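Side-chain contacts in protein TP_0956 (Treponema pallidum subsp. pallidum, PDB 3U64), which probably serves as the tetratricopeptide-repeat-like lipoprotein component of a TRAP transporter, working through protein-protein interactions: residues V54-H59 with R74-Y79; L118-T123 with V152-W157; V158-V163 with W202-K207; K222-F227 with D247-P252; S235-D240 with S273-K278. All coordinates share one frame; numbering follows the deposited sequence.

Contact 1. Residues V54-H59 with R74-Y79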
# COMPACT_ATOMS: atom_id res chain seq x y z
N VAL A 54 10.67 3.09 -6.88
CA VAL A 54 11.96 2.47 -7.17
C VAL A 54 12.44 2.76 -8.59
O VAL A 54 13.60 3.13 -8.80
CB VAL A 54 11.94 0.95 -6.92
CG1 VAL A 54 13.18 0.30 -7.49
CG2 VAL A 54 11.83 0.68 -5.41
N TYR A 55 11.55 2.63 -9.57
CA TYR A 55 11.94 2.94 -10.94
C TYR A 55 12.34 4.39 -11.04
O TYR A 55 13.31 4.75 -11.71
CB TYR A 55 10.81 2.67 -11.92
CG TYR A 55 10.76 1.24 -12.40
CD1 TYR A 55 10.12 0.25 -11.66
CD2 TYR A 55 11.34 0.88 -13.60
CE1 TYR A 55 10.07 -1.07 -12.11
CE2 TYR A 55 11.30 -0.43 -14.07
CZ TYR A 55 10.66 -1.40 -13.32
OH TYR A 55 10.61 -2.70 -13.78
N GLU A 56 11.57 5.24 -10.37
CA GLU A 56 11.83 6.65 -10.41
C GLU A 56 13.22 6.92 -9.89
O GLU A 56 13.97 7.69 -10.49
CB GLU A 56 10.77 7.40 -9.61
CG GLU A 56 10.60 8.84 -9.99
CD GLU A 56 9.39 9.46 -9.28
OE1 GLU A 56 8.76 8.73 -8.50
OE2 GLU A 56 9.07 10.65 -9.52
N ALA A 57 13.59 6.29 -8.77
CA ALA A 57 14.91 6.49 -8.19
C ALA A 57 16.03 5.95 -9.11
O ALA A 57 17.07 6.58 -9.29
CB ALA A 57 15.00 5.85 -6.79
N LEU A 58 15.79 4.79 -9.71
CA LEU A 58 16.76 4.23 -10.65
C LEU A 58 16.97 5.19 -11.81
O LEU A 58 18.09 5.41 -12.25
CB LEU A 58 16.28 2.88 -11.17
CG LEU A 58 16.37 1.76 -10.14
CD1 LEU A 58 15.94 0.43 -10.73
CD2 LEU A 58 17.79 1.69 -9.60
N HIS A 59 15.88 5.77 -12.28
CA HIS A 59 15.97 6.69 -13.40
C HIS A 59 16.82 7.91 -13.07
O HIS A 59 17.59 8.39 -13.91
CB HIS A 59 14.58 7.16 -13.80
CG HIS A 59 14.59 8.43 -14.60
ND1 HIS A 59 15.11 8.50 -15.87
CD2 HIS A 59 14.16 9.68 -14.30
CE1 HIS A 59 14.98 9.73 -16.33
NE2 HIS A 59 14.41 10.47 -15.40
N ARG A 74 6.09 5.31 -18.67
CA ARG A 74 4.96 4.46 -19.01
C ARG A 74 4.20 4.06 -17.74
O ARG A 74 2.97 4.06 -17.70
CB ARG A 74 5.45 3.21 -19.79
CG ARG A 74 4.48 2.02 -19.80
CD ARG A 74 5.03 0.83 -20.59
NE ARG A 74 6.43 0.56 -20.28
CZ ARG A 74 7.35 0.21 -21.17
NH1 ARG A 74 7.03 0.07 -22.46
NH2 ARG A 74 8.61 -0.01 -20.79
N LEU A 75 4.96 3.71 -16.71
CA LEU A 75 4.39 3.27 -15.44
C LEU A 75 3.49 4.33 -14.79
O LEU A 75 2.39 4.01 -14.33
CB LEU A 75 5.53 2.92 -14.49
CG LEU A 75 5.36 1.62 -13.73
CD1 LEU A 75 4.71 0.57 -14.61
CD2 LEU A 75 6.72 1.18 -13.24
N TYR A 76 3.98 5.56 -14.73
CA TYR A 76 3.19 6.67 -14.19
C TYR A 76 1.91 6.86 -14.99
O TYR A 76 0.83 7.05 -14.41
CB TYR A 76 3.99 7.97 -14.12
CG TYR A 76 4.65 8.12 -12.77
CD1 TYR A 76 6.00 7.80 -12.59
CD2 TYR A 76 3.92 8.50 -11.65
CE1 TYR A 76 6.60 7.91 -11.35
CE2 TYR A 76 4.50 8.60 -10.40
CZ TYR A 76 5.86 8.30 -10.26
OH TYR A 76 6.46 8.39 -9.02
N ILE A 77 2.01 6.79 -16.32
CA ILE A 77 0.84 7.00 -17.18
C ILE A 77 -0.22 5.90 -17.01
O ILE A 77 -1.42 6.18 -16.93
CB ILE A 77 1.24 7.16 -18.67
CG1 ILE A 77 2.03 8.45 -18.86
CG2 ILE A 77 -0.01 7.19 -19.56
CD1 ILE A 77 2.81 8.51 -20.13
N MET A 78 0.23 4.65 -16.93
CA MET A 78 -0.68 3.51 -16.74
C MET A 78 -1.30 3.54 -15.35
O MET A 78 -2.50 3.32 -15.19
CB MET A 78 0.05 2.20 -16.95
CG MET A 78 0.76 2.16 -18.30
SD MET A 78 1.46 0.53 -18.66
CE MET A 78 -0.04 -0.34 -19.16
N TYR A 79 -0.47 3.79 -14.34
CA TYR A 79 -1.00 3.98 -13.01
C TYR A 79 -2.02 5.12 -12.99
O TYR A 79 -3.11 4.98 -12.45
CB TYR A 79 0.11 4.27 -12.02
CG TYR A 79 -0.40 4.39 -10.62
CD1 TYR A 79 -0.64 3.25 -9.86
CD2 TYR A 79 -0.64 5.64 -10.05
CE1 TYR A 79 -1.11 3.35 -8.57
CE2 TYR A 79 -1.11 5.75 -8.75
CZ TYR A 79 -1.34 4.59 -8.01
OH TYR A 79 -1.82 4.68 -6.72
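Tyr55 and Leu75 lie where the helical segments 54-59 and 74-79 come close, their CA atoms 8.8 Å apart, with Glu56 and Tyr76 facing each other one residue on. Long side chains must bridge that gap. Leu75 CD2 sits over one face of the Tyr55 ring, offset toward its rim, at 4.2 Å from the ring centroid, a CH-pi contact suited to a branched aliphatic group. Beside it, Tyr76 OH donates a hydrogen bond to Glu56 OE1, modelled at 2.4 Å, shorter than expected of such a bond, so the exact length is doubtful. Glu56 reaches across because CG is anti to the backbone N (chi1 -158°) and the chain beyond it is extended; its carboxylate is turned 73° from the phenol ring. Glu56 OE1 also makes a salt bridge to Lys53, while OE2 is hydrogen-bonded to Tyr116 OH, so both oxygens have partners. Helices 41-61 and 66-89 are thus joined, with Tyr116 and Leu109 of helix 96-124 and Leu43 of the second subunit alongside.

Contact 2. Residues L118-T123 with V152-W157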
# COMPACT_ATOMS: atom_id res chain seq x y z
N LEU A 118 9.80 11.55 -22.11
CA LEU A 118 10.41 12.54 -23.00
C LEU A 118 11.93 12.63 -22.76
O LEU A 118 12.68 12.99 -23.67
CB LEU A 118 9.75 13.90 -22.78
CG LEU A 118 10.27 15.10 -23.56
CD1 LEU A 118 10.14 14.86 -25.07
CD2 LEU A 118 9.52 16.36 -23.12
N SER A 119 12.40 12.29 -21.56
CA SER A 119 13.84 12.39 -21.33
C SER A 119 14.61 11.30 -22.08
O SER A 119 15.80 11.44 -22.34
CB SER A 119 14.22 12.48 -19.85
OG SER A 119 13.80 11.33 -19.14
N SER A 120 13.92 10.22 -22.46
CA SER A 120 14.50 9.25 -23.38
C SER A 120 14.80 9.90 -24.74
O SER A 120 15.89 9.72 -25.27
CB SER A 120 13.61 8.01 -23.52
OG SER A 120 13.84 7.32 -24.74
N LEU A 121 13.86 10.68 -25.28
CA LEU A 121 14.12 11.44 -26.51
C LEU A 121 15.20 12.50 -26.31
O LEU A 121 16.08 12.69 -27.17
CB LEU A 121 12.83 12.05 -27.10
CG LEU A 121 11.90 10.95 -27.66
CD1 LEU A 121 10.50 11.44 -27.95
CD2 LEU A 121 12.50 10.32 -28.89
N GLU A 122 15.16 13.19 -25.17
CA GLU A 122 16.15 14.22 -24.90
C GLU A 122 17.58 13.66 -24.80
O GLU A 122 18.55 14.31 -25.20
CB GLU A 122 15.81 15.00 -23.63
CG GLU A 122 16.77 16.17 -23.35
CD GLU A 122 16.59 17.32 -24.33
OE1 GLU A 122 15.56 17.36 -25.04
OE2 GLU A 122 17.49 18.20 -24.40
N THR A 123 17.70 12.46 -24.25
CA THR A 123 18.99 11.77 -24.15
C THR A 123 19.51 11.41 -25.54
O THR A 123 20.69 11.58 -25.83
CB THR A 123 18.87 10.47 -23.31
OG1 THR A 123 18.78 10.80 -21.92
CG2 THR A 123 20.06 9.56 -23.53
N VAL A 152 9.89 4.90 -31.52
CA VAL A 152 8.45 4.82 -31.61
C VAL A 152 7.79 4.60 -30.25
O VAL A 152 6.84 5.28 -29.91
CB VAL A 152 8.00 3.77 -32.62
CG1 VAL A 152 6.50 3.54 -32.50
CG2 VAL A 152 8.38 4.22 -34.04
N GLY A 153 8.31 3.67 -29.46
CA GLY A 153 7.82 3.46 -28.11
C GLY A 153 7.75 4.76 -27.33
O GLY A 153 6.75 5.08 -26.67
N THR A 154 8.81 5.55 -27.43
CA THR A 154 8.93 6.77 -26.65
C THR A 154 7.92 7.81 -27.14
O THR A 154 7.23 8.45 -26.34
CB THR A 154 10.39 7.32 -26.69
OG1 THR A 154 11.29 6.27 -26.33
CG2 THR A 154 10.57 8.49 -25.71
N LEU A 155 7.83 7.97 -28.46
CA LEU A 155 6.90 8.90 -29.07
C LEU A 155 5.48 8.60 -28.60
O LEU A 155 4.70 9.51 -28.25
CB LEU A 155 6.99 8.81 -30.61
CG LEU A 155 8.31 9.38 -31.11
CD1 LEU A 155 8.55 9.09 -32.58
CD2 LEU A 155 8.35 10.86 -30.84
N TYR A 156 5.16 7.32 -28.58
CA TYR A 156 3.82 6.86 -28.24
C TYR A 156 3.47 7.25 -26.81
O TYR A 156 2.38 7.76 -26.56
CB TYR A 156 3.69 5.34 -28.43
CG TYR A 156 2.43 4.76 -27.78
CD1 TYR A 156 1.18 4.98 -28.32
CD2 TYR A 156 2.51 3.99 -26.62
CE1 TYR A 156 0.03 4.47 -27.73
CE2 TYR A 156 1.37 3.47 -26.02
CZ TYR A 156 0.13 3.72 -26.57
OH TYR A 156 -1.02 3.22 -25.99
N TRP A 157 4.38 6.99 -25.87
CA TRP A 157 4.10 7.21 -24.46
C TRP A 157 4.06 8.70 -24.10
O TRP A 157 3.16 9.14 -23.39
CB TRP A 157 5.05 6.39 -23.56
CG TRP A 157 4.55 4.96 -23.49
CD1 TRP A 157 5.10 3.86 -24.09
CD2 TRP A 157 3.36 4.50 -22.83
NE1 TRP A 157 4.34 2.74 -23.81
CE2 TRP A 157 3.25 3.11 -23.06
CE3 TRP A 157 2.37 5.14 -22.06
CZ2 TRP A 157 2.21 2.34 -22.53
CZ3 TRP A 157 1.32 4.37 -21.54
CH2 TRP A 157 1.25 2.98 -21.79
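Apolar contact between segments 118-123 and 152-157 centres on Leu121, which meets Thr154 and Leu155. Thr154 CG2 presses on Leu121 CG at 3.4 Å, tighter than usual for two carbons, as the two side chains run past each other, pointing opposite ways. Leu121 CD1 meets Leu155 CD2 at 3.6 Å, the leucines crossing at about a right angle; Leu155 starts away from the partner helix and its branched end turns back. Polar contact is supplied by Ser120 and Thr154, whose hydroxyls share a hydrogen bond of 3.2 Å between OG and OG1. Threonine suits both roles: chi1 of -51° sets OG1 beside the backbone N, toward serine, and leaves the methyl anti to that nitrogen, against leucine. Ser120 OG is also bonded to Arg66 NE, so the buried hydroxyl has two polar partners. The axes of the two segments come within 9.1 Å, their directions 137° apart; Phe128 of helix 128-132 packs on Leu121, and Arg66 reaches in from helix 66-89.

Contact 3. Residues V158-V163 with W202-K207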
# COMPACT_ATOMS: atom_id res chain seq x y z
N VAL A 158 5.00 9.48 -24.64
CA VAL A 158 5.02 10.92 -24.44
C VAL A 158 3.74 11.55 -24.99
O VAL A 158 3.04 12.28 -24.28
CB VAL A 158 6.25 11.59 -25.12
CG1 VAL A 158 6.14 13.09 -25.06
CG2 VAL A 158 7.54 11.14 -24.44
N GLY A 159 3.42 11.23 -26.24
CA GLY A 159 2.22 11.76 -26.87
C GLY A 159 0.98 11.36 -26.08
O GLY A 159 0.06 12.17 -25.87
N THR A 160 0.93 10.10 -25.66
CA THR A 160 -0.24 9.61 -24.91
C THR A 160 -0.38 10.33 -23.57
O THR A 160 -1.48 10.72 -23.20
CB THR A 160 -0.16 8.12 -24.67
OG1 THR A 160 -0.17 7.44 -25.93
CG2 THR A 160 -1.31 7.62 -23.78
N GLY A 161 0.74 10.51 -22.86
CA GLY A 161 0.73 11.20 -21.58
C GLY A 161 0.14 12.60 -21.70
O GLY A 161 -0.71 13.01 -20.91
N TYR A 162 0.58 13.33 -22.72
CA TYR A 162 0.11 14.69 -22.91
C TYR A 162 -1.37 14.76 -23.33
O TYR A 162 -2.12 15.57 -22.81
CB TYR A 162 1.02 15.47 -23.89
CG TYR A 162 2.29 16.01 -23.25
CD1 TYR A 162 3.53 15.45 -23.53
CD2 TYR A 162 2.24 17.07 -22.36
CE1 TYR A 162 4.69 15.93 -22.94
CE2 TYR A 162 3.40 17.58 -21.78
CZ TYR A 162 4.63 17.01 -22.07
OH TYR A 162 5.79 17.50 -21.49
N VAL A 163 -1.77 13.88 -24.25
CA VAL A 163 -3.17 13.78 -24.65
C VAL A 163 -4.07 13.37 -23.48
O VAL A 163 -5.20 13.85 -23.37
CB VAL A 163 -3.35 12.78 -25.82
CG1 VAL A 163 -4.78 12.34 -25.92
CG2 VAL A 163 -2.87 13.41 -27.13
N TRP A 202 -2.97 4.31 -33.12
CA TRP A 202 -4.20 4.68 -33.80
C TRP A 202 -5.34 4.79 -32.83
O TRP A 202 -6.27 5.58 -33.04
CB TRP A 202 -4.56 3.64 -34.86
CG TRP A 202 -3.52 3.51 -35.88
CD1 TRP A 202 -2.66 2.47 -36.05
CD2 TRP A 202 -3.19 4.47 -36.89
NE1 TRP A 202 -1.82 2.71 -37.10
CE2 TRP A 202 -2.13 3.93 -37.65
CE3 TRP A 202 -3.71 5.72 -37.25
CZ2 TRP A 202 -1.56 4.60 -38.74
CZ3 TRP A 202 -3.14 6.38 -38.33
CH2 TRP A 202 -2.08 5.82 -39.06
N ASN A 203 -5.27 3.98 -31.78
CA ASN A 203 -6.28 4.01 -30.73
C ASN A 203 -6.28 5.35 -30.00
O ASN A 203 -7.32 5.99 -29.85
CB ASN A 203 -6.07 2.83 -29.77
CG ASN A 203 -7.14 2.75 -28.70
OD1 ASN A 203 -6.86 2.81 -27.50
ND2 ASN A 203 -8.39 2.65 -29.14
N VAL A 204 -5.11 5.80 -29.54
CA VAL A 204 -5.02 7.09 -28.87
C VAL A 204 -5.41 8.23 -29.82
O VAL A 204 -6.08 9.17 -29.42
CB VAL A 204 -3.63 7.33 -28.26
CG1 VAL A 204 -3.57 8.70 -27.63
CG2 VAL A 204 -3.33 6.26 -27.23
N LEU A 205 -5.02 8.13 -31.10
CA LEU A 205 -5.36 9.18 -32.06
C LEU A 205 -6.87 9.24 -32.31
O LEU A 205 -7.45 10.33 -32.45
CB LEU A 205 -4.59 9.01 -33.38
CG LEU A 205 -3.12 9.40 -33.30
CD1 LEU A 205 -2.36 9.05 -34.59
CD2 LEU A 205 -3.02 10.89 -32.98
N THR A 206 -7.50 8.08 -32.38
CA THR A 206 -8.95 8.04 -32.59
C THR A 206 -9.62 8.82 -31.48
O THR A 206 -10.43 9.71 -31.72
CB THR A 206 -9.50 6.61 -32.59
OG1 THR A 206 -8.85 5.85 -33.62
CG2 THR A 206 -11.03 6.61 -32.85
N LYS A 207 -9.23 8.51 -30.25
CA LYS A 207 -9.79 9.18 -29.09
C LYS A 207 -9.51 10.67 -29.10
O LYS A 207 -10.39 11.47 -28.83
CB LYS A 207 -9.31 8.52 -27.80
CG LYS A 207 -9.82 7.09 -27.68
CD LYS A 207 -9.63 6.49 -26.27
CE LYS A 207 -8.22 6.03 -26.05
NZ LYS A 207 -8.07 5.39 -24.71
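Val204 faces helix segment 158-163 with both methyls, which lie near Thr160 OG1; one of them also reaches Val163, a helical turn further on. Its CG2 is the closer to the threonine, 3.6 Å from Thr160 OG1, and the two side chains cross at about a right angle. This is a van der Waals contact, since a methyl offers the hydroxyl no acceptor. A chi1 of -63° places OG1 of Thr160 beside the backbone N, where it both meets the valine and bonds to the carbonyl of Tyr156 one turn earlier in its own helix. The other methyl, Val204 CG1, approaches Val163 CG1 at 4.2 Å, and here the two valines lie alongside, heading opposite ways. Beta-branched residues suit such a place because they are short and stiff, and the CA atoms of Thr160 and Val204 come within 6.7 Å. The helices joined are 152-166 and 196-211, within an all-helical chain whose family belongs to the tetratricopeptide-repeat clan, where helices stack side by side. Tyr156, from the preceding turn of helix 152-166, also packs on Val204. On segment 202-207, Thr206 OG1 donates to Trp202 O at 2.7 Å, tilted 31° from the carbonyl plane, which satisfies the hydroxyl inside the helix. Thr206 N reaches that same carbonyl from the opposite face, while the threonine side chain packs on Ala226 and Phe227 of helix 220-233.

Contact 4. Residues K222-F227 with D247-P252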
# COMPACT_ATOMS: atom_id res chain seq x y z
N LYS A 222 -11.11 12.49 -39.37
CA LYS A 222 -9.81 12.05 -38.90
C LYS A 222 -9.96 10.90 -37.93
O LYS A 222 -9.23 9.91 -38.01
CB LYS A 222 -9.06 13.19 -38.20
CG LYS A 222 -8.50 14.23 -39.13
CD LYS A 222 -7.67 15.25 -38.35
CE LYS A 222 -6.89 16.16 -39.30
NZ LYS A 222 -5.99 17.10 -38.57
N ALA A 223 -10.91 11.01 -37.01
CA ALA A 223 -11.09 9.98 -36.00
C ALA A 223 -11.44 8.64 -36.64
O ALA A 223 -10.93 7.60 -36.22
CB ALA A 223 -12.15 10.39 -34.98
N HIS A 224 -12.29 8.67 -37.66
CA HIS A 224 -12.72 7.44 -38.34
C HIS A 224 -11.61 6.75 -39.11
O HIS A 224 -11.49 5.52 -39.08
CB HIS A 224 -13.90 7.72 -39.28
CG HIS A 224 -15.21 7.84 -38.58
ND1 HIS A 224 -15.65 9.02 -38.01
CD2 HIS A 224 -16.18 6.92 -38.33
CE1 HIS A 224 -16.83 8.82 -37.45
NE2 HIS A 224 -17.18 7.56 -37.63
N THR A 225 -10.79 7.54 -39.79
CA THR A 225 -9.65 7.01 -40.53
C THR A 225 -8.63 6.39 -39.57
O THR A 225 -8.05 5.33 -39.85
CB THR A 225 -8.99 8.11 -41.37
OG1 THR A 225 -9.91 8.55 -42.38
CG2 THR A 225 -7.71 7.58 -42.03
N ALA A 226 -8.40 7.05 -38.43
CA ALA A 226 -7.50 6.49 -37.43
C ALA A 226 -8.06 5.14 -36.93
O ALA A 226 -7.32 4.15 -36.84
CB ALA A 226 -7.28 7.48 -36.28
N PHE A 227 -9.36 5.09 -36.66
CA PHE A 227 -10.00 3.84 -36.27
C PHE A 227 -9.91 2.74 -37.33
O PHE A 227 -9.76 1.56 -36.98
CB PHE A 227 -11.47 4.04 -35.87
CG PHE A 227 -12.06 2.81 -35.22
CD1 PHE A 227 -11.86 2.56 -33.87
CD2 PHE A 227 -12.76 1.86 -35.98
CE1 PHE A 227 -12.37 1.40 -33.26
CE2 PHE A 227 -13.27 0.70 -35.38
CZ PHE A 227 -13.08 0.48 -34.02
N ASP A 247 -17.39 4.51 -27.43
CA ASP A 247 -17.25 5.71 -26.62
C ASP A 247 -16.87 6.95 -27.42
O ASP A 247 -17.48 8.01 -27.27
CB ASP A 247 -16.19 5.43 -25.55
CG ASP A 247 -16.14 6.50 -24.48
OD1 ASP A 247 -17.17 7.17 -24.26
OD2 ASP A 247 -15.07 6.65 -23.85
N ALA A 248 -15.86 6.82 -28.27
CA ALA A 248 -15.36 7.96 -29.05
C ALA A 248 -16.22 8.25 -30.29
O ALA A 248 -16.38 9.41 -30.67
CB ALA A 248 -13.91 7.73 -29.45
N LEU A 249 -16.76 7.21 -30.90
CA LEU A 249 -17.45 7.34 -32.18
C LEU A 249 -18.97 7.21 -32.09
O LEU A 249 -19.69 7.99 -32.71
CB LEU A 249 -16.92 6.34 -33.20
CG LEU A 249 -15.42 6.36 -33.54
CD1 LEU A 249 -15.13 5.42 -34.69
CD2 LEU A 249 -14.95 7.76 -33.88
N CYS A 250 -19.45 6.21 -31.36
CA CYS A 250 -20.89 5.99 -31.30
C CYS A 250 -21.61 7.06 -30.50
O CYS A 250 -22.67 7.53 -30.91
CB CYS A 250 -21.22 4.59 -30.76
SG CYS A 250 -20.81 3.31 -31.97
N ILE A 251 -21.01 7.48 -29.39
CA ILE A 251 -21.68 8.47 -28.55
C ILE A 251 -21.91 9.83 -29.23
O ILE A 251 -23.03 10.33 -29.24
CB ILE A 251 -20.95 8.67 -27.24
CG1 ILE A 251 -21.04 7.40 -26.39
CG2 ILE A 251 -21.54 9.87 -26.49
CD1 ILE A 251 -20.42 7.56 -25.02
N PRO A 252 -20.85 10.43 -29.80
CA PRO A 252 -21.05 11.73 -30.45
C PRO A 252 -22.03 11.66 -31.63
O PRO A 252 -22.72 12.63 -31.91
CB PRO A 252 -19.65 12.11 -30.95
CG PRO A 252 -18.71 11.25 -30.14
CD PRO A 252 -19.45 9.98 -29.89
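Ala223 is the first residue of segment 222-227 to touch segment 247-252, and all of the contact there falls on one side chain, Leu249. The CB of Ala223 meets Leu249 CD2 at 4.0 Å; a residue this small lets the leucine come close to the helix surface. Next, His224 lays its imidazole alongside the leucine, the two side chains antiparallel as they pass. The methyls lie over one face of the ring, Leu249 CD1 at 4.1 Å from His224 CD2 and Leu249 CD2 at 4.2 Å from His224 CE1. In the imidazole, ND1 is hydrogen-bonded to Met220 O in the same helix, which would limit rotation of the ring and keep its face toward the leucine. One turn after Ala223 comes Phe227, whose CG is 4.1 Å from Leu249 CD1. With CG anti to the backbone N (chi1 -169°), CB and CG are both carried up to that methyl, and the side chain passes the leucine at a slant. A forked leucine fits this setting well, because CD2 can serve alanine while CD1 lies near phenylalanine and both reach the histidine. The contact joins helix 220-233 to helix 240-250, whose Tyr245 also meets the Phe227 ring, while Tyr209 and Ala210 of helix 196-211 pack on Ala223 and Leu253 in the following loop touches His224.

Contact 5. Residues S235-D240 with S273-K278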
# COMPACT_ATOMS: atom_id res chain seq x y z
N SER A 235 -6.06 -6.90 -31.96
CA SER A 235 -6.41 -8.28 -31.64
C SER A 235 -7.90 -8.48 -31.35
O SER A 235 -8.56 -7.63 -30.74
CB SER A 235 -5.60 -8.74 -30.42
OG SER A 235 -5.91 -10.08 -30.07
N ALA A 236 -8.41 -9.63 -31.78
CA ALA A 236 -9.75 -10.09 -31.42
C ALA A 236 -9.91 -10.23 -29.90
O ALA A 236 -11.03 -10.22 -29.39
CB ALA A 236 -10.03 -11.44 -32.10
N HIS A 237 -8.80 -10.40 -29.18
CA HIS A 237 -8.80 -10.55 -27.72
C HIS A 237 -8.73 -9.19 -27.04
O HIS A 237 -8.63 -9.10 -25.81
CB HIS A 237 -7.61 -11.39 -27.26
CG HIS A 237 -7.72 -12.84 -27.61
ND1 HIS A 237 -6.93 -13.43 -28.57
CD2 HIS A 237 -8.54 -13.81 -27.13
CE1 HIS A 237 -7.25 -14.72 -28.66
NE2 HIS A 237 -8.22 -14.97 -27.80
N ASP A 238 -8.73 -8.13 -27.84
CA ASP A 238 -8.61 -6.78 -27.30
C ASP A 238 -9.99 -6.12 -27.15
O ASP A 238 -10.71 -5.96 -28.13
CB ASP A 238 -7.73 -5.93 -28.21
CG ASP A 238 -7.75 -4.46 -27.80
OD1 ASP A 238 -7.80 -4.20 -26.57
OD2 ASP A 238 -7.74 -3.58 -28.69
N PRO A 239 -10.35 -5.73 -25.92
CA PRO A 239 -11.64 -5.08 -25.67
C PRO A 239 -11.60 -3.59 -25.98
O PRO A 239 -12.63 -2.98 -26.25
CB PRO A 239 -11.87 -5.27 -24.16
CG PRO A 239 -10.75 -6.13 -23.68
CD PRO A 239 -9.64 -6.03 -24.67
N ASP A 240 -10.40 -3.02 -25.97
CA ASP A 240 -10.22 -1.58 -26.08
C ASP A 240 -10.66 -0.99 -27.39
O ASP A 240 -11.20 0.11 -27.41
CB ASP A 240 -8.77 -1.19 -25.81
CG ASP A 240 -8.45 -1.20 -24.34
OD1 ASP A 240 -9.18 -0.53 -23.57
OD2 ASP A 240 -7.50 -1.91 -23.95
N SER A 273 -8.61 -16.52 -21.44
CA SER A 273 -8.17 -17.03 -22.75
C SER A 273 -7.14 -16.14 -23.44
O SER A 273 -6.52 -16.56 -24.41
CB SER A 273 -9.37 -17.19 -23.68
OG SER A 273 -10.17 -18.29 -23.31
N VAL A 274 -6.98 -14.92 -22.95
CA VAL A 274 -6.08 -13.98 -23.61
C VAL A 274 -4.62 -14.39 -23.45
O VAL A 274 -4.20 -14.88 -22.40
CB VAL A 274 -6.28 -12.54 -23.12
CG1 VAL A 274 -7.72 -12.11 -23.31
CG2 VAL A 274 -5.87 -12.42 -21.65
N PRO A 275 -3.82 -14.18 -24.50
CA PRO A 275 -2.41 -14.58 -24.50
C PRO A 275 -1.59 -13.76 -23.51
O PRO A 275 -0.58 -14.23 -23.00
CB PRO A 275 -1.95 -14.28 -25.93
CG PRO A 275 -3.19 -13.95 -26.71
CD PRO A 275 -4.22 -13.49 -25.75
N HIS A 276 -2.01 -12.52 -23.25
CA HIS A 276 -1.32 -11.70 -22.27
C HIS A 276 -2.15 -10.47 -21.92
O HIS A 276 -3.24 -10.27 -22.48
CB HIS A 276 0.08 -11.31 -22.77
CG HIS A 276 0.06 -10.35 -23.92
ND1 HIS A 276 -0.90 -10.37 -24.90
CD2 HIS A 276 0.89 -9.32 -24.23
CE1 HIS A 276 -0.67 -9.41 -25.77
NE2 HIS A 276 0.41 -8.75 -25.39
N ASN A 277 -1.65 -9.67 -20.98
CA ASN A 277 -2.35 -8.50 -20.46
C ASN A 277 -3.74 -8.76 -19.90
O ASN A 277 -4.64 -7.91 -19.96
CB ASN A 277 -2.37 -7.36 -21.49
CG ASN A 277 -1.00 -6.69 -21.63
OD1 ASN A 277 -0.16 -6.79 -20.73
ND2 ASN A 277 -0.77 -6.01 -22.75
N LYS A 278 -3.92 -9.94 -19.32
CA LYS A 278 -5.16 -10.23 -18.62
C LYS A 278 -5.59 -9.06 -17.72
O LYS A 278 -6.77 -8.70 -17.68
CB LYS A 278 -5.04 -11.53 -17.80
CG LYS A 278 -6.39 -12.03 -17.31
CD LYS A 278 -6.28 -12.97 -16.11
CE LYS A 278 -5.67 -14.29 -16.47
NZ LYS A 278 -5.47 -15.14 -15.26
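His237 and Pro275 make the closest side-chain contact between two loops, with the proline over one face of the imidazole. Pro275 CD is 4.2 Å from the centroid of the His237 ring and 23° off the normal, a CH-pi contact offset toward the rim. Proline suits the role because its CD, bonded to nitrogen, is a somewhat polarised CH2 group on a rigid ring. At the root of the side chain, His237 CB rests against Val274 CG1 at 4.0 Å, a purely apolar touch. A chi1 of -71°, with CG anti to the carbonyl carbon, turns the ring so that its face comes to Pro275 CD.

The next shell fixes the backbone that carries the histidine. Residues 235-238 form a type I beta turn, closed by Asp238 N bonding to Ser235 O, and the nitrogen of His237 is itself held by Ser235 OG at 3.0 Å, an ST turn. Farther along, Asp240 N reaches Asp238 OD1 at 2.9 Å from above the carboxylate plane, capping the start of the next helix. The other oxygen of Asp238, OD2, bonds to His241. On the facing side, Val274 is backed by Ile269 and by Val281. This surface contact thus ties the loop between helices 220-233 and 240-250 to the one between helices 256-268 and 278-293, with Pro239 packed on Val281 and Ser284 of the last of these.

Contacts 1, 2 and 3 follow one another along the chain, and neighbours touch: contact 1 meets contact 2 where Ile77, Arg74 and Met78 pack on Trp157, and contacts 2 and 3 share helix 152-166, their centres about 14 Å apart. Contact 4 comes next, its centre about 13 Å from that of contact 3, linked through Thr206 against helix 220-233. Contacts 1 and 4 lie on opposite sides of the chain's centre, about 31 Å between centres. Contacts 1 to 4 trace a continuous helical array, consistent with a tetratricopeptide-repeat-like scaffold for protein-protein interaction. Contact 5 interleaves with contact 4 in sequence but joins surface loops, brushing contact 3 where Asp240 nears Asn203.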